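PDB 3B8X: pyridoxamine 5-phosphate-dependent dehydrase from Escherichia coli, which catalyses the removal of the C3'-hydroxyl group from GDP-4-keto-6-deoxy-D-mannose by combined transamination and deoxygenation, on the route to L-colitose. Local coordinates for residues Asp15-Ala20 / Gly258-Glu263; Ile207-Leu212 / Lys226-Gly231; Asp284-His289 / Asp383-Val388. The protein carries 1 engineered substitution. All coordinates share one frame; numbering follows the deposited sequence. Where two conformers were deposited one is given.

Contact 1 (Asp15-Ala20 / Gly258-Glu263); sequences DLEYKA and GAIGIE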
ATOM      1  N   ASP B  15     -22.824 -16.640   6.187  1.00 28.78           N
ATOM      2  CA  ASP B  15     -22.963 -16.136   7.531  1.00 23.32           C
ATOM      3  C   ASP B  15     -21.613 -16.154   8.249  1.00 14.86           C
ATOM      4  O   ASP B  15     -21.367 -15.294   9.089  1.00 28.84           O
ATOM      5  CB  ASP B  15     -24.012 -16.940   8.318  1.00 41.60           C
ATOM      6  CG  ASP B  15     -23.626 -18.433   8.483  1.00 99.89           C
ATOM      7  OD1 ASP B  15     -23.904 -19.252   7.566  1.00 99.89           O
ATOM      8  OD2 ASP B  15     -23.052 -18.801   9.540  1.00 99.89           O
ATOM      9  N   LEU B  16     -20.756 -17.135   7.958  1.00 13.36           N
ATOM     10  CA  LEU B  16     -19.484 -17.270   8.660  1.00 18.00           C
ATOM     11  C   LEU B  16     -18.565 -16.081   8.492  1.00 31.75           C
ATOM     12  O   LEU B  16     -17.885 -15.678   9.444  1.00 21.77           O
ATOM     13  CB  LEU B  16     -18.752 -18.575   8.340  1.00 21.29           C
ATOM     14  CG  LEU B  16     -19.522 -19.849   8.718  1.00 36.23           C
ATOM     15  CD1 LEU B  16     -18.668 -21.072   8.451  1.00 30.41           C
ATOM     16  CD2 LEU B  16     -19.945 -19.797  10.181  1.00 24.70           C
ATOM     17  N   GLU B  17     -18.538 -15.508   7.296  1.00 19.67           N
ATOM     18  CA  GLU B  17     -17.685 -14.345   7.106  1.00 15.55           C
ATOM     19  C   GLU B  17     -18.241 -13.161   7.877  1.00 58.24           C
ATOM     20  O   GLU B  17     -17.503 -12.428   8.505  1.00 21.68           O
ATOM     21  CB  GLU B  17     -17.439 -14.044   5.643  1.00 12.81           C
ATOM     22  CG  GLU B  17     -16.407 -15.021   5.050  1.00 11.79           C
ATOM     23  CD  GLU B  17     -17.017 -16.364   4.704  1.00 16.76           C
ATOM     24  OE1 GLU B  17     -18.247 -16.473   4.724  1.00 12.60           O
ATOM     25  OE2 GLU B  17     -16.276 -17.319   4.415  1.00 14.03           O
ATOM     26  N   TYR B  18     -19.553 -13.025   7.908  1.00 22.25           N
ATOM     27  CA  TYR B  18     -20.192 -11.938   8.649  1.00 14.13           C
ATOM     28  C   TYR B  18     -20.020 -12.097  10.138  1.00 20.74           C
ATOM     29  O   TYR B  18     -19.872 -11.117  10.864  1.00 11.37           O
ATOM     30  CB  TYR B  18     -21.666 -11.912   8.290  1.00 30.82           C
ATOM     31  CG  TYR B  18     -21.867 -11.271   6.935  1.00 16.55           C
ATOM     32  CD1 TYR B  18     -21.864 -12.035   5.752  1.00 26.25           C
ATOM     33  CD2 TYR B  18     -21.977  -9.874   6.831  1.00 21.78           C
ATOM     34  CE1 TYR B  18     -21.994 -11.402   4.512  1.00 22.76           C
ATOM     35  CE2 TYR B  18     -22.085  -9.241   5.612  1.00 19.30           C
ATOM     36  CZ  TYR B  18     -22.130 -10.012   4.459  1.00 99.89           C
ATOM     37  OH  TYR B  18     -22.287  -9.367   3.252  1.00 31.06           O
ATOM     38  N   LYS B  19     -20.027 -13.345  10.584  1.00 14.54           N
ATOM     39  CA  LYS B  19     -19.809 -13.648  11.991  1.00  9.49           C
ATOM     40  C   LYS B  19     -18.373 -13.283  12.385  1.00  8.43           C
ATOM     41  O   LYS B  19     -18.095 -12.867  13.513  1.00 19.08           O
ATOM     42  CB  LYS B  19     -20.084 -15.142  12.283  1.00 29.92           C
ATOM     43  CG  LYS B  19     -21.544 -15.432  12.668  1.00 22.61           C
ATOM     44  CD  LYS B  19     -22.044 -16.771  12.142  1.00 99.89           C
ATOM     45  CE  LYS B  19     -23.549 -16.725  11.867  1.00 54.33           C
ATOM     46  NZ  LYS B  19     -24.332 -17.609  12.781  1.00 99.89           N
ATOM     47  N   ALA B  20     -17.443 -13.505  11.459  1.00 16.13           N
ATOM     48  CA  ALA B  20     -16.049 -13.145  11.705  1.00 17.71           C
ATOM     49  C   ALA B  20     -15.947 -11.632  11.883  1.00 19.47           C
ATOM     50  O   ALA B  20     -15.294 -11.154  12.799  1.00 13.75           O
ATOM     51  CB  ALA B  20     -15.146 -13.636  10.527  1.00 14.01           C
ATOM     52  N   GLY B 258      -8.218 -10.441   7.940  1.00  8.88           N
ATOM     53  CA  GLY B 258      -7.636 -11.675   8.454  1.00  4.22           C
ATOM     54  C   GLY B 258      -8.765 -12.573   9.000  1.00  4.88           C
ATOM     55  O   GLY B 258      -8.779 -13.764   8.758  1.00  8.17           O
ATOM     56  N   ALA B 259      -9.769 -12.000   9.646  1.00  8.00           N
ATOM     57  CA  ALA B 259     -10.852 -12.811  10.180  1.00  8.88           C
ATOM     58  C   ALA B 259     -11.638 -13.465   9.073  1.00 25.15           C
ATOM     59  O   ALA B 259     -11.933 -14.658   9.129  1.00 12.30           O
ATOM     60  CB  ALA B 259     -11.767 -12.021  11.117  1.00 12.45           C
ATOM     61  N   ILE B 260     -11.975 -12.662   8.074  1.00 11.50           N
ATOM     62  CA  ILE B 260     -12.739 -13.138   6.955  1.00 11.25           C
ATOM     63  C   ILE B 260     -11.899 -14.242   6.305  1.00  5.58           C
ATOM     64  O   ILE B 260     -12.440 -15.286   5.861  1.00 15.63           O
ATOM     65  CB  ILE B 260     -12.953 -12.017   5.911  1.00 12.75           C
ATOM     66  CG1 ILE B 260     -13.879 -10.919   6.453  1.00  5.83           C
ATOM     67  CG2 ILE B 260     -13.470 -12.590   4.610  1.00  7.78           C
ATOM     68  CD1 ILE B 260     -13.773  -9.534   5.781  1.00  7.04           C
ATOM     69  N   GLY B 261     -10.599 -13.969   6.157  1.00  7.36           N
ATOM     70  CA  GLY B 261      -9.746 -14.916   5.424  1.00  6.69           C
ATOM     71  C   GLY B 261      -9.738 -16.321   6.022  1.00 11.52           C
ATOM     72  O   GLY B 261      -9.612 -17.314   5.311  1.00 13.75           O
ATOM     73  N   ILE B 262      -9.790 -16.395   7.344  1.00 11.64           N
ATOM     74  CA  ILE B 262      -9.723 -17.688   8.019  1.00  9.01           C
ATOM     75  C   ILE B 262     -10.915 -18.539   7.603  1.00  6.05           C
ATOM     76  O   ILE B 262     -10.787 -19.736   7.384  1.00 14.96           O
ATOM     77  CB  ILE B 262      -9.836 -17.449   9.523  1.00  8.33           C
ATOM     78  CG1 ILE B 262      -8.496 -16.905  10.040  1.00 13.18           C
ATOM     79  CG2 ILE B 262     -10.387 -18.696  10.215  1.00 13.49           C
ATOM     80  CD1 ILE B 262      -8.599 -16.024  11.328  1.00 19.08           C
ATOM     81  N   GLU B 263     -12.056 -17.862   7.454  1.00 10.98           N
ATOM     82  CA  GLU B 263     -13.302 -18.530   7.135  1.00  3.71           C
ATOM     83  C   GLU B 263     -13.150 -18.995   5.715  1.00 25.69           C
ATOM     84  O   GLU B 263     -13.499 -20.117   5.415  1.00 23.85           O
ATOM     85  CB  GLU B 263     -14.490 -17.568   7.268  1.00  5.79           C
ATOM     86  CG  GLU B 263     -14.819 -17.177   8.707  1.00 18.36           C
ATOM     87  CD  GLU B 263     -14.830 -18.348   9.694  1.00 44.09           C
ATOM     88  OE1 GLU B 263     -15.103 -19.513   9.313  1.00 15.94           O
ATOM     89  OE2 GLU B 263     -14.589 -18.088  10.888  1.00 44.76           O
TER
HETATM   90  O   HOH W   1     -17.218 -16.952  11.567  1.00 25.85           O

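Contact 2 (Ile207-Leu212 / Lys226-Gly231); sequences IYHILL and KNKVTG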
ATOM      1  N   ILE B 207      13.971 -13.777   4.857  1.00 23.67           N
ATOM      2  CA  ILE B 207      13.001 -13.100   4.016  1.00 19.79           C
ATOM      3  C   ILE B 207      11.739 -12.825   4.837  1.00  9.74           C
ATOM      4  O   ILE B 207      11.187 -11.735   4.771  1.00 19.34           O
ATOM      5  CB  ILE B 207      12.661 -13.962   2.806  1.00 25.79           C
ATOM      6  CG1 ILE B 207      13.867 -14.040   1.880  1.00 19.08           C
ATOM      7  CG2 ILE B 207      11.531 -13.357   2.026  1.00  6.62           C
ATOM      8  CD1 ILE B 207      14.097 -12.801   1.050  1.00 22.88           C
ATOM      9  N   TYR B 208      11.255 -13.837   5.555  1.00  5.83           N
ATOM     10  CA  TYR B 208      10.098 -13.734   6.455  1.00 13.35           C
ATOM     11  C   TYR B 208      10.260 -12.544   7.410  1.00 24.21           C
ATOM     12  O   TYR B 208       9.439 -11.641   7.485  1.00 11.26           O
ATOM     13  CB  TYR B 208      10.036 -15.000   7.301  1.00 14.91           C
ATOM     14  CG  TYR B 208       8.901 -14.982   8.290  1.00  8.66           C
ATOM     15  CD1 TYR B 208       7.639 -14.530   7.904  1.00 11.04           C
ATOM     16  CD2 TYR B 208       9.064 -15.403   9.609  1.00 16.20           C
ATOM     17  CE1 TYR B 208       6.553 -14.491   8.780  1.00  9.53           C
ATOM     18  CE2 TYR B 208       7.979 -15.341  10.517  1.00 12.09           C
ATOM     19  CZ  TYR B 208       6.728 -14.918  10.087  1.00 15.07           C
ATOM     20  OH  TYR B 208       5.640 -14.900  10.927  1.00 15.97           O
ATOM     21  N   HIS B 209      11.365 -12.497   8.131  1.00 12.41           N
ATOM     22  CA  HIS B 209      11.584 -11.360   9.004  1.00 15.12           C
ATOM     23  C   HIS B 209      11.684 -10.045   8.228  1.00 10.58           C
ATOM     24  O   HIS B 209      11.133  -9.033   8.667  1.00 17.36           O
ATOM     25  CB  HIS B 209      12.827 -11.622   9.886  1.00 15.83           C
ATOM     26  CG  HIS B 209      12.597 -12.714  10.887  1.00 18.03           C
ATOM     27  ND1 HIS B 209      13.601 -13.256  11.670  1.00 21.56           N
ATOM     28  CD2 HIS B 209      11.461 -13.374  11.216  1.00 18.44           C
ATOM     29  CE1 HIS B 209      13.081 -14.188  12.451  1.00 16.93           C
ATOM     30  NE2 HIS B 209      11.788 -14.286  12.188  1.00 11.74           N
ATOM     31  N   ILE B 210      12.337 -10.050   7.063  1.00  9.91           N
ATOM     32  CA  ILE B 210      12.455  -8.800   6.307  1.00 11.86           C
ATOM     33  C   ILE B 210      11.059  -8.343   5.931  1.00  8.62           C
ATOM     34  O   ILE B 210      10.734  -7.155   5.964  1.00 12.07           O
ATOM     35  CB  ILE B 210      13.266  -8.958   5.008  1.00 22.46           C
ATOM     36  CG1 ILE B 210      14.782  -9.064   5.299  1.00 18.17           C
ATOM     37  CG2 ILE B 210      13.041  -7.758   4.133  1.00  9.76           C
ATOM     38  CD1 ILE B 210      15.662  -9.720   4.163  1.00 12.86           C
ATOM     39  N   LEU B 211      10.228  -9.299   5.594  1.00  9.54           N
ATOM     40  CA  LEU B 211       8.857  -8.971   5.196  1.00 14.92           C
ATOM     41  C   LEU B 211       8.106  -8.343   6.369  1.00 24.06           C
ATOM     42  O   LEU B 211       7.420  -7.328   6.214  1.00  9.80           O
ATOM     43  CB  LEU B 211       8.097 -10.203   4.667  1.00  6.25           C
ATOM     44  CG  LEU B 211       8.670 -10.674   3.314  1.00 13.31           C
ATOM     45  CD1 LEU B 211       8.242 -12.092   2.947  1.00 11.67           C
ATOM     46  CD2 LEU B 211       8.280  -9.709   2.152  1.00  8.28           C
ATOM     47  N   LEU B 212       8.247  -8.942   7.549  1.00 10.91           N
ATOM     48  CA  LEU B 212       7.560  -8.443   8.744  1.00 15.50           C
ATOM     49  C   LEU B 212       7.952  -7.018   9.087  1.00 23.72           C
ATOM     50  O   LEU B 212       7.136  -6.239   9.609  1.00 13.89           O
ATOM     51  CB  LEU B 212       7.855  -9.322   9.941  1.00  6.59           C
ATOM     52  CG  LEU B 212       7.280 -10.745   9.857  1.00  2.56           C
ATOM     53  CD1 LEU B 212       7.838 -11.511  11.035  1.00 13.55           C
ATOM     54  CD2 LEU B 212       5.768 -10.716   9.895  1.00  9.23           C
ATOM     55  N   LYS B 226      14.847 -12.241  18.874  1.00 21.73           N
ATOM     56  CA  LYS B 226      15.991 -12.654  18.097  1.00 17.14           C
ATOM     57  C   LYS B 226      15.410 -12.707  16.691  1.00 42.12           C
ATOM     58  O   LYS B 226      14.412 -13.385  16.469  1.00 19.83           O
ATOM     59  CB  LYS B 226      16.438 -14.071  18.498  1.00 33.74           C
ATOM     60  CG  LYS B 226      16.170 -14.459  19.943  1.00 49.83           C
ATOM     61  CD  LYS B 226      17.262 -15.386  20.477  1.00 99.89           C
ATOM     62  CE  LYS B 226      16.722 -16.325  21.551  1.00 99.89           C
ATOM     63  NZ  LYS B 226      17.546 -17.565  21.681  1.00 99.89           N
ATOM     64  N   ASN B 227      15.995 -11.986  15.745  1.00 15.30           N
ATOM     65  CA  ASN B 227      15.429 -11.985  14.395  1.00 23.59           C
ATOM     66  C   ASN B 227      16.559 -11.744  13.436  1.00 30.97           C
ATOM     67  O   ASN B 227      17.595 -11.227  13.821  1.00 13.20           O
ATOM     68  CB  ASN B 227      14.393 -10.859  14.244  1.00 16.30           C
ATOM     69  CG  ASN B 227      15.018  -9.499  14.366  1.00 13.77           C
ATOM     70  OD1 ASN B 227      15.640  -8.996  13.421  1.00 27.24           O
ATOM     71  ND2 ASN B 227      15.005  -8.969  15.588  1.00  7.17           N
ATOM     72  N   LYS B 228      16.346 -12.093  12.178  1.00 12.74           N
ATOM     73  CA  LYS B 228      17.391 -11.933  11.173  1.00  9.48           C
ATOM     74  C   LYS B 228      17.667 -10.521  10.735  1.00 16.79           C
ATOM     75  O   LYS B 228      18.576 -10.290   9.922  1.00 18.77           O
ATOM     76  CB  LYS B 228      16.980 -12.732   9.935  1.00 11.30           C
ATOM     77  CG  LYS B 228      17.069 -14.262  10.090  1.00 26.18           C
ATOM     78  CD  LYS B 228      17.175 -14.736  11.531  1.00 99.89           C
ATOM     79  CE  LYS B 228      17.669 -16.180  11.588  1.00 87.58           C
ATOM     80  NZ  LYS B 228      19.025 -16.301  12.201  1.00 99.89           N
ATOM     81  N   VAL B 229      16.863  -9.569  11.188  1.00 16.16           N
ATOM     82  CA  VAL B 229      17.066  -8.230  10.666  1.00 12.21           C
ATOM     83  C   VAL B 229      17.956  -7.437  11.574  1.00 10.19           C
ATOM     84  O   VAL B 229      18.853  -6.731  11.122  1.00 23.56           O
ATOM     85  CB  VAL B 229      15.711  -7.406  10.454  1.00  7.79           C
ATOM     86  CG1 VAL B 229      16.031  -6.036   9.875  1.00  7.94           C
ATOM     87  CG2 VAL B 229      14.747  -8.184   9.505  1.00  8.61           C
ATOM     88  N   THR B 230      17.659  -7.490  12.860  1.00 14.30           N
ATOM     89  CA  THR B 230      18.440  -6.693  13.782  1.00 14.20           C
ATOM     90  C   THR B 230      19.186  -7.614  14.739  1.00 24.32           C
ATOM     91  O   THR B 230      19.904  -7.156  15.626  1.00 25.88           O
ATOM     92  CB  THR B 230      17.520  -5.791  14.604  1.00 13.39           C
ATOM     93  OG1 THR B 230      16.787  -6.625  15.507  1.00 23.36           O
ATOM     94  CG2 THR B 230      16.549  -5.033  13.680  1.00 22.79           C
ATOM     95  N   GLY B 231      19.052  -8.919  14.526  1.00 19.33           N
ATOM     96  CA  GLY B 231      19.796  -9.846  15.342  1.00 19.91           C
ATOM     97  C   GLY B 231      19.137 -10.021  16.680  1.00 16.20           C
ATOM     98  O   GLY B 231      18.436 -11.014  16.913  1.00 24.30           O
TER

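Contact 3 (Asp284-His289 / Asp383-Val388); sequences DKFKDH and DYLREV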
ATOM      1  N   ASP B 284     -15.498 -29.549 -22.146  1.00 22.51           N
ATOM      2  CA  ASP B 284     -16.252 -30.515 -22.919  1.00 17.84           C
ATOM      3  C   ASP B 284     -17.143 -29.743 -23.886  1.00 22.88           C
ATOM      4  O   ASP B 284     -17.341 -30.114 -25.044  1.00 15.16           O
ATOM      5  CB  ASP B 284     -17.089 -31.386 -21.994  1.00 20.00           C
ATOM      6  CG  ASP B 284     -18.235 -32.051 -22.710  1.00 47.82           C
ATOM      7  OD1 ASP B 284     -17.979 -32.720 -23.739  1.00 47.91           O
ATOM      8  OD2 ASP B 284     -19.390 -31.902 -22.258  1.00 99.89           O
ATOM      9  N   LYS B 285     -17.651 -28.612 -23.436  1.00 18.01           N
ATOM     10  CA  LYS B 285     -18.497 -27.841 -24.327  1.00 11.08           C
ATOM     11  C   LYS B 285     -17.844 -27.026 -25.457  1.00 19.88           C
ATOM     12  O   LYS B 285     -18.497 -26.697 -26.465  1.00 12.85           O
ATOM     13  CB  LYS B 285     -19.383 -26.928 -23.484  1.00 21.58           C
ATOM     14  CG  LYS B 285     -20.444 -27.683 -22.775  1.00 26.50           C
ATOM     15  CD  LYS B 285     -21.739 -27.148 -23.311  1.00 27.78           C
ATOM     16  CE  LYS B 285     -22.622 -28.239 -23.838  1.00 75.44           C
ATOM     17  NZ  LYS B 285     -23.899 -27.583 -24.215  1.00 38.88           N
ATOM     18  N   PHE B 286     -16.600 -26.606 -25.243  1.00 14.39           N
ATOM     19  CA  PHE B 286     -15.898 -25.783 -26.212  1.00 31.49           C
ATOM     20  C   PHE B 286     -14.709 -26.498 -26.849  1.00 24.79           C
ATOM     21  O   PHE B 286     -13.909 -25.869 -27.552  1.00 25.25           O
ATOM     22  CB  PHE B 286     -15.400 -24.519 -25.498  1.00 19.55           C
ATOM     23  CG  PHE B 286     -16.479 -23.501 -25.248  1.00 18.65           C
ATOM     24  CD1 PHE B 286     -17.236 -23.558 -24.091  1.00 11.04           C
ATOM     25  CD2 PHE B 286     -16.757 -22.515 -26.185  1.00 18.76           C
ATOM     26  CE1 PHE B 286     -18.223 -22.624 -23.860  1.00  6.70           C
ATOM     27  CE2 PHE B 286     -17.780 -21.595 -25.969  1.00 11.93           C
ATOM     28  CZ  PHE B 286     -18.498 -21.651 -24.805  1.00 14.17           C
ATOM     29  N   LYS B 287     -14.556 -27.790 -26.577  1.00 31.30           N
ATOM     30  CA  LYS B 287     -13.374 -28.481 -27.087  1.00 99.89           C
ATOM     31  C   LYS B 287     -13.098 -28.451 -28.588  1.00 99.89           C
ATOM     32  O   LYS B 287     -11.943 -28.276 -29.013  1.00 41.83           O
ATOM     33  CB  LYS B 287     -13.038 -29.795 -26.369  1.00 74.19           C
ATOM     34  CG  LYS B 287     -13.757 -31.012 -26.901  1.00 40.40           C
ATOM     35  CD  LYS B 287     -14.761 -31.541 -25.874  1.00 99.89           C
ATOM     36  CE  LYS B 287     -15.519 -32.767 -26.391  1.00 99.89           C
ATOM     37  NZ  LYS B 287     -17.020 -32.728 -26.251  1.00 41.03           N
ATOM     38  N   ASP B 288     -14.154 -28.548 -29.392  1.00 26.56           N
ATOM     39  CA  ASP B 288     -13.948 -28.474 -30.828  1.00 53.65           C
ATOM     40  C   ASP B 288     -14.557 -27.197 -31.368  1.00 22.39           C
ATOM     41  O   ASP B 288     -15.180 -27.178 -32.423  1.00 34.38           O
ATOM     42  CB  ASP B 288     -14.555 -29.684 -31.523  1.00 99.89           C
ATOM     43  CG  ASP B 288     -13.719 -30.927 -31.339  1.00 99.89           C
ATOM     44  OD1 ASP B 288     -12.560 -30.936 -31.826  1.00 99.89           O
ATOM     45  OD2 ASP B 288     -14.233 -31.872 -30.691  1.00 65.10           O
ATOM     46  N   HIS B 289     -14.403 -26.119 -30.635  1.00 14.25           N
ATOM     47  CA  HIS B 289     -15.022 -24.922 -31.109  1.00 12.74           C
ATOM     48  C   HIS B 289     -14.429 -24.581 -32.458  1.00 16.47           C
ATOM     49  O   HIS B 289     -13.211 -24.744 -32.674  1.00 19.71           O
ATOM     50  CB  HIS B 289     -14.886 -23.793 -30.097  1.00  9.24           C
ATOM     51  CG  HIS B 289     -15.885 -22.700 -30.297  1.00  6.41           C
ATOM     52  ND1 HIS B 289     -15.751 -21.764 -31.294  1.00 17.22           N
ATOM     53  CD2 HIS B 289     -17.063 -22.442 -29.686  1.00 21.06           C
ATOM     54  CE1 HIS B 289     -16.781 -20.939 -31.251  1.00 15.42           C
ATOM     55  NE2 HIS B 289     -17.595 -21.331 -30.291  1.00  9.50           N
ATOM     56  N   ASP B 383     -23.708 -23.350 -20.908  1.00 11.81           N
ATOM     57  CA  ASP B 383     -24.512 -23.763 -22.063  1.00 21.46           C
ATOM     58  C   ASP B 383     -24.827 -22.479 -22.816  1.00 16.95           C
ATOM     59  O   ASP B 383     -24.887 -22.395 -24.054  1.00 19.28           O
ATOM     60  CB  ASP B 383     -25.879 -24.277 -21.588  1.00 25.63           C
ATOM     61  CG  ASP B 383     -25.829 -25.668 -20.951  1.00 49.05           C
ATOM     62  OD1 ASP B 383     -24.923 -26.461 -21.278  1.00 18.83           O
ATOM     63  OD2 ASP B 383     -26.736 -25.982 -20.141  1.00 29.25           O
ATOM     64  N   TYR B 384     -25.178 -21.489 -22.025  1.00 10.40           N
ATOM     65  CA  TYR B 384     -25.612 -20.225 -22.581  1.00 13.79           C
ATOM     66  C   TYR B 384     -24.453 -19.632 -23.367  1.00 17.54           C
ATOM     67  O   TYR B 384     -24.588 -19.218 -24.529  1.00 12.50           O
ATOM     68  CB  TYR B 384     -26.052 -19.313 -21.414  1.00 14.71           C
ATOM     69  CG  TYR B 384     -26.613 -17.964 -21.800  1.00 20.48           C
ATOM     70  CD1 TYR B 384     -27.569 -17.830 -22.813  1.00 25.37           C
ATOM     71  CD2 TYR B 384     -26.179 -16.805 -21.146  1.00 99.89           C
ATOM     72  CE1 TYR B 384     -28.081 -16.557 -23.167  1.00 24.96           C
ATOM     73  CE2 TYR B 384     -26.675 -15.544 -21.490  1.00 99.89           C
ATOM     74  CZ  TYR B 384     -27.624 -15.420 -22.503  1.00 99.89           C
ATOM     75  OH  TYR B 384     -28.118 -14.168 -22.849  1.00 46.94           O
ATOM     76  N   LEU B 385     -23.297 -19.596 -22.715  1.00 14.72           N
ATOM     77  CA  LEU B 385     -22.095 -19.043 -23.323  1.00 19.48           C
ATOM     78  C   LEU B 385     -21.788 -19.737 -24.652  1.00 11.04           C
ATOM     79  O   LEU B 385     -21.536 -19.060 -25.665  1.00 15.73           O
ATOM     80  CB  LEU B 385     -20.946 -19.171 -22.339  1.00 10.97           C
ATOM     81  CG  LEU B 385     -19.520 -18.912 -22.812  1.00 11.17           C
ATOM     82  CD1 LEU B 385     -19.270 -17.424 -22.815  1.00  8.21           C
ATOM     83  CD2 LEU B 385     -18.662 -19.554 -21.748  1.00  5.20           C
ATOM     84  N   ARG B 386     -21.924 -21.070 -24.663  1.00 14.41           N
ATOM     85  CA  ARG B 386     -21.738 -21.876 -25.880  1.00  8.51           C
ATOM     86  C   ARG B 386     -22.730 -21.560 -27.021  1.00 13.78           C
ATOM     87  O   ARG B 386     -22.355 -21.557 -28.205  1.00 19.28           O
ATOM     88  CB  ARG B 386     -21.643 -23.363 -25.542  1.00 12.68           C
ATOM     89  CG  ARG B 386     -21.234 -24.288 -26.688  1.00 19.06           C
ATOM     90  CD  ARG B 386     -19.820 -24.082 -27.185  1.00 17.66           C
ATOM     91  NE  ARG B 386     -19.535 -24.841 -28.413  1.00 17.55           N
ATOM     92  CZ  ARG B 386     -19.863 -24.452 -29.648  1.00 24.17           C
ATOM     93  NH1 ARG B 386     -20.578 -23.358 -29.878  1.00 15.37           N
ATOM     94  NH2 ARG B 386     -19.515 -25.191 -30.681  1.00 20.03           N
ATOM     95  N   GLU B 387     -23.975 -21.233 -26.667  1.00  8.83           N
ATOM     96  CA  GLU B 387     -24.988 -20.827 -27.632  0.50 19.34           C
ATOM     97  C   GLU B 387     -24.674 -19.425 -28.169  1.00 35.49           C
ATOM     98  O   GLU B 387     -24.855 -19.120 -29.325  1.00 12.66           O
ATOM     99  CB  GLU B 387     -26.357 -20.790 -26.955  0.50 38.37           C
ATOM    100  CG  GLU B 387     -27.474 -20.310 -27.863  0.50 67.40           C
ATOM    101  CD  GLU B 387     -27.800 -21.330 -28.936  0.50 57.19           C
ATOM    102  OE1 GLU B 387     -27.459 -22.514 -28.734  0.50 99.89           O
ATOM    103  OE2 GLU B 387     -28.383 -20.954 -29.977  0.50 20.96           O
ATOM    104  N   VAL B 388     -24.211 -18.544 -27.307  1.00 14.33           N
ATOM    105  CA  VAL B 388     -23.872 -17.179 -27.727  1.00 18.31           C
ATOM    106  C   VAL B 388     -22.657 -17.143 -28.675  1.00 29.78           C
ATOM    107  O   VAL B 388     -22.621 -16.375 -29.639  1.00 27.90           O
ATOM    108  CB  VAL B 388     -23.531 -16.336 -26.486  1.00 28.10           C
ATOM    109  CG1 VAL B 388     -23.102 -14.937 -26.843  1.00 14.93           C
ATOM    110  CG2 VAL B 388     -24.699 -16.336 -25.508  1.00 27.45           C
TER
HETATM  111  O   HOH W   2     -25.076 -24.945 -25.125  1.00 17.37           O
HETATM  112  O   HOH W   3     -17.818 -27.476 -29.439  1.00 23.51           O

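Contact 1 (Asp15-Ala20 / Gly258-Glu263)
A20 and A259 meet methyl to methyl where two helices run nearly antiparallel, a textbook case of small residues permitting a close approach. Their CB atoms lie 3.8 Å apart, and the axes of the two short helical segments approach to 8.3 Å, their directions 151° apart. Around this spot the longer side chains interleave. E263 crosses L16 at about a right angle and sets its CG 3.5 Å from L16 O. E17 CG packs 3.8 Å from I260 CG2, and the bend at chi2 (80°) beyond it carries OE2 to 3.4 Å from E263 CB. The two glutamates thus touch carboxylate to methylene, with their carboxylate planes 85° apart. A salt bridge to K267 and a hydrogen bond to Q264 tie E17 to the next turn of the same helix, and D14 N adds a bond; together they would probably favour its charged form. Between 15-20 and 258-263 themselves no direct hydrogen bond forms; a water donates to L16 O at 2.6 Å and weakly to E263 OE2. Helix 15-27 continues the seam as its V24 meets A259, helix 34-47 covers A259 and I262 through Y35, and W13, T194 and M195 enclose I260.

Contact 2 (Ile207-Leu212 / Lys226-Gly231)
The imidazole of H209 takes the backbone N-H of K228 at its edge, close to the ring plane, while N227 CA and K226 O approach it obliquely. K228 N lies 3.0 Å from H209 ND1, and the bond is almost straight at 171°, consistent with a ring whose proton sits on NE2. Beyond the ring, the N227 amide organises an Asx turn within a tight beta hairpin, illustrating how one side chain can shape a loop that a helix then reads through a backbone donor. N227 OD1 accepts from V229 N at 2.6 Å, in the carbonyl plane on a lone pair, and also from T230 N, which is tilted 20° from that plane. Chi1 of 65° makes this possible, tucking CG between the backbone N and the carbonyl carbon so that the amide folds over its own turn. V229 CG2 packs on the helix backbone, 3.8 Å from H209 C, with H209 CB and I210 CG1 slightly farther off. The hairpin thereby rests on helix 205-214, which also packs on helix 58-68 through I210 and L211 and on strand 51-55 through Y208, L211 and L212. Between the two segments the chain carries H217 and R221, which line a ligand pocket. N227 ND2 ties the turn back to P224 O and, nearly in its amide plane, donates to T230 OG1 at 2.9 Å.

Contact 3 (Asp284-His289 / Asp383-Val388)
R386 lays its aliphatic stem across the F286 ring, and this CH-pi contact is the heart of the packing: CD stands 3.5 Å from the ring centroid, only 14° off the normal. CG anti to the backbone N (chi1 -171°) and a bend at chi2 bring CD over the ring, the two side chains sliding past each other in opposite directions. L385 adds apolar contact, its CG 3.5 Å from F286 CZ and its chain roughly perpendicular to that of F286. Farther out, one face of the guanidinium receives H289 CD2 3.4 Å from CZ of R386, the two planes inclined at 48°. H289 ND1 is hydrogen-bonded by Y291 N, and NE2 is bonded to L389 O; together they fix the ring's rotation.

Among the polar contacts, R386 NE gives a weak, bent bond to K285 O at 2.9 Å, and a water bridges the same carbonyl to NH2. K285 NZ makes a weak salt bridge to D383 OD1 at 3.3 Å, backed by a second water shared with D383 O; the firmer partner of OD1 is Y281 OH. D383 lies beside D380, a magnesium ligand in another structure of this protein. With F308 of strand 305-310 also meeting F286, the whole is characteristic of the smaller C-terminal domain of a fold-type-I aminotransferase, where helices cover an antiparallel sheet.

In the fold
The three contacts show chemistry following position. Contacts 1 and 3 share helix 255-286, whose early turns pair with helix 15-27 and whose end meets helix 379-388, their centres about 36 Å apart. Contact 1 is buried and rests on close backbone approach, with no direct hydrogen bond between its segments. Contact 3, only partly buried, spends its longer side chains on a CH-pi contact, one weak salt bridge, a weak hydrogen bond and bridging waters. Contact 2 is also buried but joins a helix to a hairpin close in sequence, through a single straight bond to an imidazole. Contacts 2 and 3 sit on opposite sides of the chain's centre, about 51 Å apart between centres.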